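Local coordinates for amino acid ABC superfamily ATP binding cassette transporter, binding protein (Streptococcus pneumoniae, PDB 4H5G) that binds L-arginine in the cleft of a type II periplasmic binding protein fold, probably to hand it to an amino acid ABC transporter for uptake, at residues P97-K102 against G226-Y231; V16-S19 against F25-Q28; E113-K116 against S120-S123; V157-L160 against K164-A167; S69-K74 against E90-S95. One frame throughout, in Å; residues are numbered along the deposited sequence. Where two conformers were deposited one is given.

Contact 1 (P97-K102 against G226-Y231); sequences PYYENK and GTYQSY
Y228 reaches out from the first turn of its helix and meets both Y98 and Y99. Its CG lies anti to the backbone N (chi1 -166°), which carries the ring off the helix so that Y98 CD1 stands over one face, 3.5 Å from Y228 CE1 and offset toward the rim. The two planes are inclined at 52°, and the hydroxyl end is closest, with Y228 OH 3.3 Å from Y98 CE1. Y98 has CG tucked between its own N and carbonyl carbon (chi1 60°), whereas Y99 has CG anti to its N, as in Y228, and the three rings form an aromatic cluster. The chain at 97-102 is one of the two chain crossings between the lobes of a type II binding protein, consistent with a hinge, and helix 227-235 packs against it. Y99 crosses Y228 at about a right angle, side chain to side chain, with Y99 CD1 3.7 Å from Y228 CD2; its CB also lies 3.8 Å from Y228 CE2. The terminal amide of Q229, whose chain bends at chi2, comes near the edge of the Y99 ring. The Y228 hydroxyl is hydrogen-bonded to D41, and Y98 OH makes weak bonds to D41 and to G81 N.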
# COMPACT_ATOMS: atom_id res chain seq x y z
N PRO A 97 12.87 5.66 0.89
CA PRO A 97 11.42 5.85 0.69
C PRO A 97 11.13 6.29 -0.75
O PRO A 97 11.92 7.06 -1.30
CB PRO A 97 11.09 7.03 1.61
CG PRO A 97 12.18 7.08 2.59
CD PRO A 97 13.41 6.50 1.98
N TYR A 98 10.03 5.82 -1.33
CA TYR A 98 9.61 6.35 -2.63
C TYR A 98 8.42 7.30 -2.52
O TYR A 98 8.19 8.12 -3.41
CB TYR A 98 9.31 5.22 -3.63
CG TYR A 98 8.24 4.24 -3.24
CD1 TYR A 98 6.90 4.52 -3.47
CD2 TYR A 98 8.56 3.00 -2.67
CE1 TYR A 98 5.90 3.62 -3.14
CE2 TYR A 98 7.55 2.08 -2.34
CZ TYR A 98 6.23 2.40 -2.59
OH TYR A 98 5.22 1.49 -2.28
N TYR A 99 7.67 7.19 -1.43
CA TYR A 99 6.54 8.10 -1.19
C TYR A 99 6.16 8.11 0.29
O TYR A 99 6.14 7.07 0.94
CB TYR A 99 5.32 7.69 -2.01
CG TYR A 99 4.32 8.81 -2.23
CD1 TYR A 99 4.64 9.90 -3.02
CD2 TYR A 99 3.06 8.79 -1.64
CE1 TYR A 99 3.75 10.94 -3.23
CE2 TYR A 99 2.16 9.83 -1.84
CZ TYR A 99 2.51 10.90 -2.64
OH TYR A 99 1.62 11.93 -2.86
N GLU A 100 5.84 9.29 0.80
CA GLU A 100 5.43 9.45 2.19
C GLU A 100 4.05 10.10 2.22
O GLU A 100 3.81 11.11 1.56
CB GLU A 100 6.44 10.29 2.96
CG GLU A 100 6.01 10.60 4.38
CD GLU A 100 7.09 11.30 5.18
OE1 GLU A 100 8.24 11.38 4.70
OE2 GLU A 100 6.78 11.77 6.29
N ASN A 101 3.14 9.51 2.99
CA ASN A 101 1.79 10.05 3.09
C ASN A 101 1.21 9.87 4.49
O ASN A 101 1.80 9.20 5.34
CB ASN A 101 0.88 9.42 2.04
CG ASN A 101 0.85 7.92 2.12
OD1 ASN A 101 1.48 7.22 1.31
ND2 ASN A 101 0.14 7.39 3.11
N LYS A 102 0.05 10.47 4.72
CA LYS A 102 -0.65 10.39 6.00
C LYS A 102 -1.56 9.19 6.03
O LYS A 102 -1.71 8.48 5.03
CB LYS A 102 -1.48 11.65 6.23
CG LYS A 102 -0.68 12.93 6.18
CD LYS A 102 0.37 12.93 7.27
CE LYS A 102 1.14 14.24 7.27
NZ LYS A 102 0.20 15.40 7.32
N GLY A 226 9.83 13.95 -10.03
CA GLY A 226 8.43 14.03 -9.62
C GLY A 226 7.57 12.91 -10.18
O GLY A 226 6.34 12.99 -10.20
N THR A 227 8.22 11.84 -10.62
CA THR A 227 7.55 10.80 -11.40
C THR A 227 6.61 9.94 -10.57
O THR A 227 5.56 9.50 -11.07
CB THR A 227 8.59 9.90 -12.11
OG1 THR A 227 9.51 10.73 -12.83
CG2 THR A 227 7.91 8.96 -13.11
N TYR A 228 6.96 9.68 -9.32
CA TYR A 228 6.08 8.83 -8.52
C TYR A 228 4.76 9.57 -8.27
O TYR A 228 3.68 8.99 -8.41
CB TYR A 228 6.72 8.31 -7.22
CG TYR A 228 5.87 7.18 -6.66
CD1 TYR A 228 6.07 5.87 -7.06
CD2 TYR A 228 4.81 7.45 -5.80
CE1 TYR A 228 5.26 4.84 -6.58
CE2 TYR A 228 3.99 6.43 -5.32
CZ TYR A 228 4.22 5.13 -5.72
OH TYR A 228 3.40 4.13 -5.24
N GLN A 229 4.85 10.85 -7.94
CA GLN A 229 3.65 11.70 -7.85
C GLN A 229 2.86 11.65 -9.15
O GLN A 229 1.64 11.49 -9.14
CB GLN A 229 4.02 13.15 -7.51
CG GLN A 229 2.83 14.12 -7.39
CD GLN A 229 1.90 13.79 -6.24
OE1 GLN A 229 0.68 14.01 -6.33
NE2 GLN A 229 2.46 13.28 -5.15
N SER A 230 3.55 11.76 -10.28
CA SER A 230 2.86 11.69 -11.58
C SER A 230 2.17 10.34 -11.81
O SER A 230 1.07 10.27 -12.37
CB SER A 230 3.81 12.02 -12.72
OG SER A 230 4.19 13.39 -12.69
N TYR A 231 2.84 9.26 -11.39
CA TYR A 231 2.26 7.91 -11.50
C TYR A 231 0.97 7.81 -10.69
O TYR A 231 0.01 7.19 -11.13
CB TYR A 231 3.22 6.86 -10.94
CG TYR A 231 4.44 6.48 -11.75
CD1 TYR A 231 4.54 6.76 -13.11
CD2 TYR A 231 5.50 5.81 -11.14
CE1 TYR A 231 5.69 6.37 -13.83
CE2 TYR A 231 6.62 5.42 -11.85
CZ TYR A 231 6.71 5.71 -13.18
OH TYR A 231 7.86 5.32 -13.85

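Contact 2 (V16-S19 against F25-Q28). With ARG (arginine), chain L.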
# COMPACT_ATOMS: atom_id res chain seq x y z
N VAL A 16 7.73 -9.53 -8.20
CA VAL A 16 7.37 -8.55 -7.18
C VAL A 16 6.05 -8.96 -6.53
O VAL A 16 5.04 -9.09 -7.21
CB VAL A 16 7.19 -7.15 -7.83
CG1 VAL A 16 6.67 -6.14 -6.81
CG2 VAL A 16 8.50 -6.66 -8.47
N ALA A 17 6.08 -9.17 -5.22
CA ALA A 17 4.88 -9.53 -4.46
C ALA A 17 4.08 -8.27 -4.14
O ALA A 17 4.65 -7.27 -3.70
CB ALA A 17 5.25 -10.25 -3.18
N THR A 18 2.77 -8.31 -4.36
CA THR A 18 1.93 -7.15 -4.07
C THR A 18 0.52 -7.59 -3.71
O THR A 18 0.16 -8.75 -3.86
CB THR A 18 1.88 -6.14 -5.24
OG1 THR A 18 1.45 -4.87 -4.75
CG2 THR A 18 0.91 -6.59 -6.34
N SER A 19 -0.29 -6.64 -3.26
CA SER A 19 -1.69 -6.88 -2.90
C SER A 19 -2.54 -5.85 -3.61
O SER A 19 -2.67 -4.72 -3.15
CB SER A 19 -1.87 -6.79 -1.38
OG SER A 19 -3.24 -6.79 -0.99
N PHE A 25 -2.09 2.84 -5.41
CA PHE A 25 -0.80 2.15 -5.34
C PHE A 25 -0.77 0.90 -6.22
O PHE A 25 0.11 0.73 -7.06
CB PHE A 25 -0.46 1.77 -3.90
CG PHE A 25 -0.17 2.94 -3.00
CD1 PHE A 25 1.07 3.57 -3.05
CD2 PHE A 25 -1.12 3.41 -2.12
CE1 PHE A 25 1.34 4.65 -2.23
CE2 PHE A 25 -0.85 4.49 -1.30
CZ PHE A 25 0.38 5.10 -1.35
N GLU A 26 -1.74 0.02 -6.00
CA GLU A 26 -1.93 -1.15 -6.86
C GLU A 26 -3.38 -1.60 -6.80
O GLU A 26 -4.00 -1.62 -5.73
CB GLU A 26 -1.01 -2.31 -6.47
CG GLU A 26 -1.03 -2.67 -4.99
CD GLU A 26 0.02 -1.91 -4.22
OE1 GLU A 26 1.09 -1.61 -4.81
OE2 GLU A 26 -0.20 -1.59 -3.02
N PHE A 27 -3.92 -1.98 -7.96
CA PHE A 27 -5.31 -2.39 -8.06
C PHE A 27 -5.57 -3.06 -9.39
O PHE A 27 -4.68 -3.13 -10.23
CB PHE A 27 -6.27 -1.20 -7.86
CG PHE A 27 -6.08 -0.05 -8.83
CD1 PHE A 27 -5.01 0.80 -8.71
CD2 PHE A 27 -7.01 0.19 -9.83
CE1 PHE A 27 -4.85 1.88 -9.58
CE2 PHE A 27 -6.86 1.27 -10.71
CZ PHE A 27 -5.78 2.11 -10.58
N GLN A 28 -6.78 -3.56 -9.58
CA GLN A 28 -7.14 -4.23 -10.82
C GLN A 28 -7.91 -3.30 -11.71
O GLN A 28 -8.83 -2.61 -11.27
CB GLN A 28 -8.01 -5.45 -10.52
CG GLN A 28 -7.41 -6.36 -9.48
CD GLN A 28 -6.94 -7.66 -10.06
OE1 GLN A 28 -6.18 -7.68 -11.03
NE2 GLN A 28 -7.40 -8.76 -9.48
N ARG L . 1.01 1.15 4.57
CA ARG L . 0.37 0.10 5.37
C ARG L . 1.38 -0.93 5.83
O ARG L . 2.49 -1.05 5.29
CB ARG L . -0.76 -0.59 4.58
CG ARG L . -0.35 -1.08 3.19
CD ARG L . -1.46 -1.94 2.56
NE ARG L . -1.16 -2.27 1.16
CZ ARG L . -1.95 -2.96 0.35
NH1 ARG L . -1.58 -3.19 -0.91
NH2 ARG L . -3.12 -3.41 0.80
OXT ARG L . 1.10 -1.68 6.77
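With chi1 of 50° E26 places CG between its own N and carbonyl carbon, and a sharp bend at chi2 (-91°) then folds the carboxylate back beside T18 and S19. OG1 of T18, anti to its backbone N, lies alongside the E26 chain, which runs the opposite way. F25 and E26, both facing Y22, make up the two-residue side of a classic beta bulge just ahead of strand 27-31, while T18 ends strand 13-18 of the parallel sheet and S19 follows it; S19 and E26 line the arginine pocket. The packing is close: E26 CG is 3.2 Å from S19 O, and T18 OG1 lies 3.3 Å from E26 OE1. The threonine hydroxyl has its hydrogen bond elsewhere, to the carbonyl of V79, which fixes its place in this buried corner. E26 OE1 is also near a carboxylate oxygen of D41, a pairing of like charges that the guanidinium of the ligand would be expected to ease. The ligand is also hydrogen-bonded to D21, G81, S83, R88, V133 and D171, so the bonds to the two segments belong to a wider network. NH1, a terminal nitrogen of the guanidinium, is shared here by a backbone carbonyl and a carboxylate: ligand NH1 donates to S19 O at 2.9 Å and to E26 OE2 at 3.0 Å.

Contact 3 (E113-K116 against S120-S123); sequences EKYK and SLES
The Y115 ring meets the carbonyl of S120 at its edge: S120 O lies in the ring plane, 3.6 Å from Y115 CE1. Over one face, above the centre, stands CG of the neighbouring K114, whose extended chain runs along the ring's long axis above that face. L121 comes in obliquely, its CD2 3.8 Å from Y115 CD1 and almost as near to CG, so a single methyl branch of the leucine does the touching. The tyrosine has CG beside its backbone N and anti to the carbonyl carbon (chi1 -65°), which turns the ring toward the short helix.

Y115 is the centre of an inverse gamma turn, closed by a weak bond from K116 N to K114 O, and this kink lies just ahead of helix 118-122. S120 packs against the turn. With chi1 of 66° its OG stands between N and carbonyl carbon and comes within 3.4 Å of Y115 CA, with K116 N at 3.6 Å. The hydroxyl makes its hydrogen bond back to the carbonyl of D117, the residue that follows the turn, and so remains tied to the start of its own helix. Beyond the two segments, the Y115 side chain rests on V107 of strand 103-108 and on A124 and D166, while L121 packs on F105 of the same strand and on V190.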
# COMPACT_ATOMS: atom_id res chain seq x y z
N GLU A 113 -19.29 15.31 9.77
CA GLU A 113 -19.45 16.23 10.90
C GLU A 113 -19.46 15.48 12.21
O GLU A 113 -19.20 16.04 13.27
CB GLU A 113 -20.73 17.07 10.74
CG GLU A 113 -20.65 18.07 9.62
CD GLU A 113 -19.43 18.95 9.73
OE1 GLU A 113 -19.25 19.59 10.79
OE2 GLU A 113 -18.65 19.01 8.76
N LYS A 114 -19.74 14.19 12.13
CA LYS A 114 -19.92 13.38 13.31
C LYS A 114 -18.59 12.93 13.92
O LYS A 114 -18.39 13.01 15.13
CB LYS A 114 -20.75 12.16 12.94
CG LYS A 114 -20.99 11.20 14.07
CD LYS A 114 -21.81 10.04 13.57
CE LYS A 114 -22.13 9.08 14.68
NZ LYS A 114 -23.04 8.03 14.16
N TYR A 115 -17.69 12.44 13.07
CA TYR A 115 -16.41 11.90 13.54
C TYR A 115 -15.33 12.97 13.53
O TYR A 115 -14.43 12.95 12.70
CB TYR A 115 -16.00 10.69 12.70
CG TYR A 115 -16.98 9.56 12.89
CD1 TYR A 115 -17.21 9.06 14.16
CD2 TYR A 115 -17.70 9.02 11.83
CE1 TYR A 115 -18.11 8.04 14.38
CE2 TYR A 115 -18.61 7.99 12.03
CZ TYR A 115 -18.81 7.50 13.31
OH TYR A 115 -19.71 6.49 13.55
N LYS A 116 -15.46 13.91 14.46
CA LYS A 116 -14.51 15.02 14.53
C LYS A 116 -13.35 14.79 15.47
O LYS A 116 -12.32 15.45 15.34
CB LYS A 116 -15.23 16.31 14.91
CG LYS A 116 -15.92 16.94 13.74
CD LYS A 116 -16.02 18.43 13.88
CE LYS A 116 -17.45 18.84 13.78
NZ LYS A 116 -18.24 17.91 14.60
N SER A 120 -15.15 10.24 19.50
CA SER A 120 -16.28 9.81 18.67
C SER A 120 -15.98 8.50 17.92
O SER A 120 -16.87 7.67 17.77
CB SER A 120 -16.69 10.92 17.70
OG SER A 120 -15.68 11.17 16.75
N LEU A 121 -14.74 8.33 17.46
CA LEU A 121 -14.35 7.11 16.73
C LEU A 121 -14.27 5.93 17.67
O LEU A 121 -14.53 4.79 17.30
CB LEU A 121 -12.99 7.29 16.06
CG LEU A 121 -12.91 8.19 14.84
CD1 LEU A 121 -11.47 8.39 14.43
CD2 LEU A 121 -13.73 7.60 13.69
N GLU A 122 -13.89 6.23 18.91
CA GLU A 122 -13.75 5.25 19.96
C GLU A 122 -15.04 4.47 20.19
O GLU A 122 -15.01 3.31 20.60
CB GLU A 122 -13.35 5.97 21.24
CG GLU A 122 -12.56 5.16 22.22
CD GLU A 122 -12.31 5.95 23.49
OE1 GLU A 122 -13.27 6.59 23.99
OE2 GLU A 122 -11.16 5.95 23.97
N SER A 123 -16.17 5.10 19.90
CA SER A 123 -17.46 4.42 20.05
C SER A 123 -18.00 3.89 18.73
O SER A 123 -19.14 3.45 18.66
CB SER A 123 -18.49 5.33 20.74
OG SER A 123 -18.29 6.69 20.40

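Contact 4 (V157-L160 against K164-A167)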
# COMPACT_ATOMS: atom_id res chain seq x y z
N VAL A 157 -14.13 -1.88 2.81
CA VAL A 157 -14.95 -0.80 2.25
C VAL A 157 -16.37 -1.28 1.93
O VAL A 157 -17.33 -0.53 2.11
CB VAL A 157 -14.27 -0.14 1.04
CG1 VAL A 157 -15.19 0.92 0.40
CG2 VAL A 157 -12.96 0.50 1.47
N ASN A 158 -16.51 -2.53 1.49
CA ASN A 158 -17.85 -3.08 1.31
C ASN A 158 -18.63 -3.10 2.62
O ASN A 158 -19.83 -2.84 2.64
CB ASN A 158 -17.82 -4.48 0.70
CG ASN A 158 -17.53 -4.47 -0.79
OD1 ASN A 158 -17.76 -3.48 -1.48
ND2 ASN A 158 -17.02 -5.60 -1.29
N GLU A 159 -17.94 -3.40 3.72
CA GLU A 159 -18.62 -3.42 5.01
C GLU A 159 -19.00 -2.02 5.48
O GLU A 159 -20.05 -1.83 6.10
CB GLU A 159 -17.78 -4.18 6.06
CG GLU A 159 -17.65 -5.67 5.71
CD GLU A 159 -17.11 -6.52 6.86
OE1 GLU A 159 -17.07 -6.02 8.01
OE2 GLU A 159 -16.73 -7.68 6.62
N LEU A 160 -18.16 -1.04 5.16
CA LEU A 160 -18.50 0.37 5.40
C LEU A 160 -19.75 0.76 4.61
O LEU A 160 -20.70 1.33 5.16
CB LEU A 160 -17.32 1.27 5.01
CG LEU A 160 -17.63 2.77 4.99
CD1 LEU A 160 -17.93 3.28 6.39
CD2 LEU A 160 -16.50 3.59 4.35
N LYS A 164 -22.10 -1.96 8.31
CA LYS A 164 -21.60 -2.83 9.38
C LYS A 164 -20.40 -2.15 10.05
O LYS A 164 -20.10 -2.41 11.22
CB LYS A 164 -21.13 -4.17 8.82
CG LYS A 164 -22.25 -5.05 8.29
CD LYS A 164 -21.74 -6.47 8.04
CE LYS A 164 -21.26 -7.11 9.33
NZ LYS A 164 -20.85 -8.53 9.13
N ILE A 165 -19.74 -1.29 9.28
CA ILE A 165 -18.54 -0.56 9.70
C ILE A 165 -18.82 0.93 9.54
O ILE A 165 -19.51 1.32 8.60
CB ILE A 165 -17.34 -0.98 8.82
CG1 ILE A 165 -16.94 -2.42 9.12
CG2 ILE A 165 -16.12 -0.05 9.01
CD1 ILE A 165 -16.61 -2.69 10.58
N ASP A 166 -18.32 1.75 10.47
CA ASP A 166 -18.53 3.19 10.40
C ASP A 166 -17.33 3.95 9.84
O ASP A 166 -17.49 5.05 9.31
CB ASP A 166 -18.86 3.75 11.79
CG ASP A 166 -20.05 3.06 12.43
OD1 ASP A 166 -21.10 2.97 11.77
OD2 ASP A 166 -19.91 2.61 13.59
N ALA A 167 -16.14 3.37 9.96
CA ALA A 167 -14.93 4.07 9.55
C ALA A 167 -13.86 3.04 9.23
O ALA A 167 -13.70 2.08 9.97
CB ALA A 167 -14.45 4.98 10.66
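The carbonyl of E159 receives the amides of both K164 and I165. The bond from I165 N to E159 O is 3.2 Å long with an angle of 147° at the hydrogen, and the donor sits well above the carbonyl plane, 60° out of it. K164 N is at 3.0 Å from the same oxygen but less straight, a weak bond. Two amides on one acceptor thus draw the chain back against the last turn of the helix.

Side chains fill in around this pair. I165 has CG1 anti to its carbonyl carbon (chi1 -69°), which brings it against E159, CG1 to CB 3.6 Å. On the other flank L160 sends CD1 into the backbone beyond, 3.3 Å from I165 O and 3.4 Å from D166 O, while L160 CA offers a nearly straight C-H...O contact to the same I165 O. The E159 carboxylate and the K164 ammonium group carry opposite charges, and their nearest atoms, E159 OE1 and K164 NZ, stay 4.7 Å apart.

Further out, D166 is held by bonds to N125, and L160 O accepts from H108. Helix 153-162 is the helical arm of a beta-alpha-beta crossover from strand 146-150 to strand 167-171: I165 packs on T148 of the first strand, E159 on its L150, and L160 on V168 of the second and on L106 of strand 103-108.

Contact 5 (S69-K74 against E90-S95); sequences SLQTGK and EVFDFS
F92 points its side chain at L70 and Q71, and its contacts run along one side of the ring. From CA the bond to CB heads toward the helix; CG then stands beside the backbone N and anti to the carbonyl carbon (chi1 -57°), an orientation that sends one flank of the ring to the helix. Along that flank CD1 comes first, 3.6 Å from L70 CD2. CE1 meets two partners, L70 CD2 and Q71 CB, each at 3.8 Å. At the tip, CZ keeps Q71 CB at 3.9 Å. Both L70 CD2 and Q71 CB approach the ring obliquely, and the side chains of L70 and F92 run past each other in opposite directions. L70 owes its reach to a chi1 of 169°, which sets CG beside its carbonyl carbon.

V91 CG1, from the same segment as the ring, lies 3.6 Å above one face, offset toward the rim. Q71 N, from the helix across the contact, sits at the edge in the ring plane. The helix finishes in a Schellman motif: G73 takes a positive phi of 94°, K74 N bonds to S69 O at 2.9 Å, and G73 N bonds to L70 O. L70 also leans on A203 of strand 203-205, and its carbonyl accepts from R205. The arrangement is thus one of sheet against helix end, with F92 of the two-stranded antiparallel sheet 92-94 and 203-205 packing on the last turn of helix 66-71.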
# COMPACT_ATOMS: atom_id res chain seq x y z
N SER A 69 5.90 -13.92 1.85
CA SER A 69 6.26 -14.49 0.54
C SER A 69 7.63 -14.01 0.09
O SER A 69 8.38 -14.76 -0.53
CB SER A 69 5.20 -14.19 -0.52
OG SER A 69 5.16 -12.81 -0.84
N LEU A 70 7.96 -12.76 0.40
CA LEU A 70 9.30 -12.24 0.11
C LEU A 70 10.30 -12.98 0.95
O LEU A 70 11.32 -13.47 0.46
CB LEU A 70 9.37 -10.74 0.41
CG LEU A 70 10.76 -10.08 0.40
CD1 LEU A 70 11.40 -10.07 -1.01
CD2 LEU A 70 10.68 -8.64 0.95
N GLN A 71 10.01 -13.10 2.24
CA GLN A 71 10.92 -13.74 3.19
C GLN A 71 11.26 -15.18 2.80
O GLN A 71 12.41 -15.63 2.93
CB GLN A 71 10.30 -13.72 4.59
CG GLN A 71 11.21 -14.21 5.72
CD GLN A 71 10.53 -14.16 7.08
OE1 GLN A 71 11.17 -14.39 8.12
NE2 GLN A 71 9.24 -13.85 7.10
N THR A 72 10.26 -15.91 2.30
CA THR A 72 10.48 -17.34 2.00
C THR A 72 10.91 -17.62 0.56
O THR A 72 11.00 -18.78 0.16
CB THR A 72 9.23 -18.18 2.35
OG1 THR A 72 8.15 -17.78 1.50
CG2 THR A 72 8.83 -17.97 3.80
N GLY A 73 11.13 -16.57 -0.22
CA GLY A 73 11.72 -16.70 -1.54
C GLY A 73 10.77 -16.81 -2.73
O GLY A 73 11.20 -17.19 -3.83
N LYS A 74 9.50 -16.48 -2.51
CA LYS A 74 8.50 -16.54 -3.58
C LYS A 74 8.56 -15.31 -4.48
O LYS A 74 7.98 -15.29 -5.56
CB LYS A 74 7.08 -16.64 -2.99
CG LYS A 74 6.87 -17.76 -1.97
CD LYS A 74 6.96 -19.14 -2.61
CE LYS A 74 6.93 -20.23 -1.54
NZ LYS A 74 8.13 -20.14 -0.65
N GLU A 90 13.77 -5.03 11.23
CA GLU A 90 14.48 -6.10 11.93
C GLU A 90 14.59 -7.35 11.06
O GLU A 90 15.51 -8.14 11.21
CB GLU A 90 13.78 -6.45 13.24
CG GLU A 90 13.79 -5.32 14.25
CD GLU A 90 12.99 -5.64 15.49
OE1 GLU A 90 12.88 -6.83 15.86
OE2 GLU A 90 12.46 -4.69 16.11
N VAL A 91 13.64 -7.51 10.14
CA VAL A 91 13.53 -8.72 9.33
C VAL A 91 13.91 -8.50 7.87
O VAL A 91 14.50 -9.37 7.25
CB VAL A 91 12.08 -9.28 9.39
CG1 VAL A 91 11.94 -10.56 8.54
CG2 VAL A 91 11.65 -9.52 10.82
N PHE A 92 13.57 -7.33 7.34
CA PHE A 92 13.83 -6.99 5.94
C PHE A 92 14.73 -5.77 5.81
O PHE A 92 14.86 -4.99 6.75
CB PHE A 92 12.51 -6.68 5.23
CG PHE A 92 11.52 -7.80 5.32
CD1 PHE A 92 11.61 -8.86 4.44
CD2 PHE A 92 10.55 -7.81 6.29
CE1 PHE A 92 10.72 -9.91 4.52
CE2 PHE A 92 9.65 -8.86 6.38
CZ PHE A 92 9.75 -9.92 5.48
N ASP A 93 15.35 -5.63 4.65
CA ASP A 93 15.96 -4.35 4.31
C ASP A 93 14.97 -3.58 3.48
O ASP A 93 14.08 -4.17 2.87
CB ASP A 93 17.25 -4.54 3.54
CG ASP A 93 18.43 -4.85 4.45
OD1 ASP A 93 18.34 -4.64 5.68
OD2 ASP A 93 19.46 -5.29 3.92
N PHE A 94 15.10 -2.26 3.47
CA PHE A 94 14.19 -1.46 2.66
C PHE A 94 14.98 -0.53 1.78
O PHE A 94 16.09 -0.09 2.14
CB PHE A 94 13.24 -0.63 3.54
CG PHE A 94 12.11 -1.42 4.13
CD1 PHE A 94 12.24 -2.02 5.37
CD2 PHE A 94 10.90 -1.55 3.45
CE1 PHE A 94 11.19 -2.75 5.92
CE2 PHE A 94 9.85 -2.28 4.00
CZ PHE A 94 10.00 -2.87 5.24
N SER A 95 14.39 -0.21 0.65
CA SER A 95 14.90 0.82 -0.25
C SER A 95 14.74 2.15 0.48
O SER A 95 14.06 2.22 1.51
CB SER A 95 14.07 0.86 -1.53
OG SER A 95 12.81 1.42 -1.28

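From the N terminus, contact 2 closes first, over a loop of five residues, joining the end of strand 13-18 to the start of strand 27-31. Contact 5 follows in series, tying helix 66-71 to strand 92-94, and reaches contact 2 where S69 OG packs on A17 CB. Contact 1 opens directly after it and closes the longest loop, bringing the crossing between lobes against helix 227-235; it touches contact 2 through F25. Nested inside it, each across three residues, contact 3 joins the loop after strand 103-108 to helix 118-122, and contact 4 joins helix 153-162 to the turn into strand 167-171; they meet through Y115 and D166. No loops cross.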